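Local coordinates for conserved hypothetical protein BatB (Bacteroides thetaiotaomicron, PDB 3IBS) that is of unknown function but carries a magnesium-binding von Willebrand factor type A domain and is probably held at the cell membrane, at residues L34-R39 / V193-S198. Sequence-based numbering, arbitrary orientation.
Sequences LEKAKR and VRVDNS
Lys36 reaches from helix 33-46 to Val195 and to the loop that follows strand 191-195, tying the first helix of this von Willebrand factor type A domain to the turn after the last strand of its main sheet. The backbone stays well away, with the CA atoms of Lys36 and Asn197 8.2 Å apart, so a long side chain is needed to bridge the distance. From CB, which points at the loop, the chain leaves with CG anti to the backbone N (chi1 173°) and bends at chi2. Lys36 CG rests 3.7 Å from Val195 CG1, a beta-branched residue suited to this buried position, whose side chain also packs on Leu145 and Val147 of strand 140-147. CD passes beside Asp196 O, and Lys36 CE lies 3.8 Å from Val195 CG1 and 3.1 Å from Asp196 O. At the tip, Lys36 NZ donates to Ser198 O at 3.0 Å, coming from above the carbonyl plane, and more weakly to Asn197 O. An ammonium group suits this cluster of carbonyls, since it can serve several acceptors at once. With only a methyl group at this position, as in an alanine, the carbonyls of Asn197 and Ser198 would probably lose their shared donor and Val195 CG1 its aliphatic cover. A water weakly bonded to NZ donates to OD1 of Asn197, whose stronger partner is the backbone N of Gln30. Asp196 braces the loop in an Asx turn: Asp196 OD1 takes Ser198 N from above the carboxylate plane and Ser198 OG on the syn side, at 2.8 Å.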
# COMPACT_ATOMS: atom_id res chain seq x y z
N LEU A 34 -3.28 -5.62 13.87
CA LEU A 34 -3.20 -6.74 14.80
C LEU A 34 -2.13 -6.53 15.88
O LEU A 34 -2.37 -6.81 17.06
CB LEU A 34 -2.92 -8.05 14.05
CG LEU A 34 -2.82 -9.31 14.89
CD1 LEU A 34 -4.02 -9.48 15.86
CD2 LEU A 34 -2.67 -10.54 14.00
N GLU A 35 -0.96 -6.07 15.47
CA GLU A 35 0.16 -5.94 16.42
C GLU A 35 -0.09 -4.81 17.43
O GLU A 35 0.25 -4.92 18.61
CB GLU A 35 1.50 -5.84 15.69
CG GLU A 35 2.71 -6.23 16.51
CD GLU A 35 2.67 -7.69 17.01
OE1 GLU A 35 3.30 -7.93 18.05
OE2 GLU A 35 2.00 -8.57 16.40
N LYS A 36 -0.70 -3.72 16.95
CA LYS A 36 -1.21 -2.65 17.81
C LYS A 36 -2.26 -3.19 18.79
O LYS A 36 -2.23 -2.87 19.98
CB LYS A 36 -1.80 -1.52 16.97
CG LYS A 36 -2.53 -0.40 17.78
CD LYS A 36 -1.55 0.40 18.63
CE LYS A 36 -2.23 1.52 19.42
NZ LYS A 36 -1.20 2.49 19.96
N ALA A 37 -3.18 -4.01 18.31
CA ALA A 37 -4.16 -4.62 19.22
C ALA A 37 -3.47 -5.44 20.32
O ALA A 37 -3.86 -5.39 21.47
CB ALA A 37 -5.13 -5.50 18.45
N LYS A 38 -2.46 -6.21 19.96
CA LYS A 38 -1.76 -7.03 20.95
C LYS A 38 -1.05 -6.17 22.00
O LYS A 38 -1.13 -6.44 23.20
CB LYS A 38 -0.78 -8.00 20.25
CG LYS A 38 -1.52 -9.10 19.51
CD LYS A 38 -0.70 -9.79 18.43
CE LYS A 38 0.44 -10.61 18.97
NZ LYS A 38 0.86 -11.55 17.90
N ARG A 39 -0.41 -5.10 21.55
CA ARG A 39 0.27 -4.21 22.45
C ARG A 39 -0.70 -3.52 23.40
O ARG A 39 -0.38 -3.35 24.58
CB ARG A 39 1.10 -3.19 21.65
CG ARG A 39 2.25 -3.89 20.93
CD ARG A 39 3.08 -2.89 20.16
NE ARG A 39 4.16 -3.58 19.47
CZ ARG A 39 5.09 -2.99 18.74
NH1 ARG A 39 5.08 -1.67 18.58
NH2 ARG A 39 6.01 -3.73 18.17
N VAL A 193 -14.46 2.99 20.98
CA VAL A 193 -13.34 3.90 20.83
C VAL A 193 -12.53 3.48 19.62
O VAL A 193 -12.37 2.27 19.33
CB VAL A 193 -12.49 4.05 22.14
CG1 VAL A 193 -11.95 2.71 22.63
CG2 VAL A 193 -11.35 5.11 21.97
N ARG A 194 -12.07 4.48 18.87
CA ARG A 194 -11.20 4.22 17.75
C ARG A 194 -9.76 4.11 18.24
O ARG A 194 -9.27 4.92 19.04
CB ARG A 194 -11.30 5.33 16.69
CG ARG A 194 -10.60 4.98 15.37
CD ARG A 194 -10.60 6.17 14.45
NE ARG A 194 -9.84 5.95 13.22
CZ ARG A 194 -8.69 6.55 12.92
NH1 ARG A 194 -8.12 7.39 13.79
NH2 ARG A 194 -8.08 6.30 11.76
N VAL A 195 -9.08 3.10 17.74
CA VAL A 195 -7.69 2.91 18.09
C VAL A 195 -6.89 3.73 17.05
O VAL A 195 -7.12 3.60 15.86
CB VAL A 195 -7.31 1.42 18.09
CG1 VAL A 195 -5.81 1.23 18.31
CG2 VAL A 195 -8.11 0.65 19.15
N ASP A 196 -6.02 4.61 17.52
CA ASP A 196 -5.02 5.25 16.65
C ASP A 196 -3.61 5.00 17.22
O ASP A 196 -3.42 4.06 17.99
CB ASP A 196 -5.32 6.75 16.49
CG ASP A 196 -5.35 7.49 17.81
OD1 ASP A 196 -4.72 7.03 18.80
OD2 ASP A 196 -6.00 8.56 17.87
N ASN A 197 -2.63 5.82 16.87
CA ASN A 197 -1.24 5.56 17.29
C ASN A 197 -0.91 5.91 18.74
O ASN A 197 0.10 5.45 19.28
CB ASN A 197 -0.25 6.18 16.30
CG ASN A 197 -0.25 5.48 14.96
OD1 ASN A 197 -0.18 4.25 14.89
ND2 ASN A 197 -0.35 6.26 13.88
N SER A 198 -1.76 6.69 19.39
CA SER A 198 -1.57 7.04 20.79
C SER A 198 -2.05 5.91 21.71
O SER A 198 -2.56 4.86 21.24
CB SER A 198 -2.31 8.34 21.11
OG SER A 198 -3.72 8.12 21.13
O HOH W 1 0.72 2.64 17.12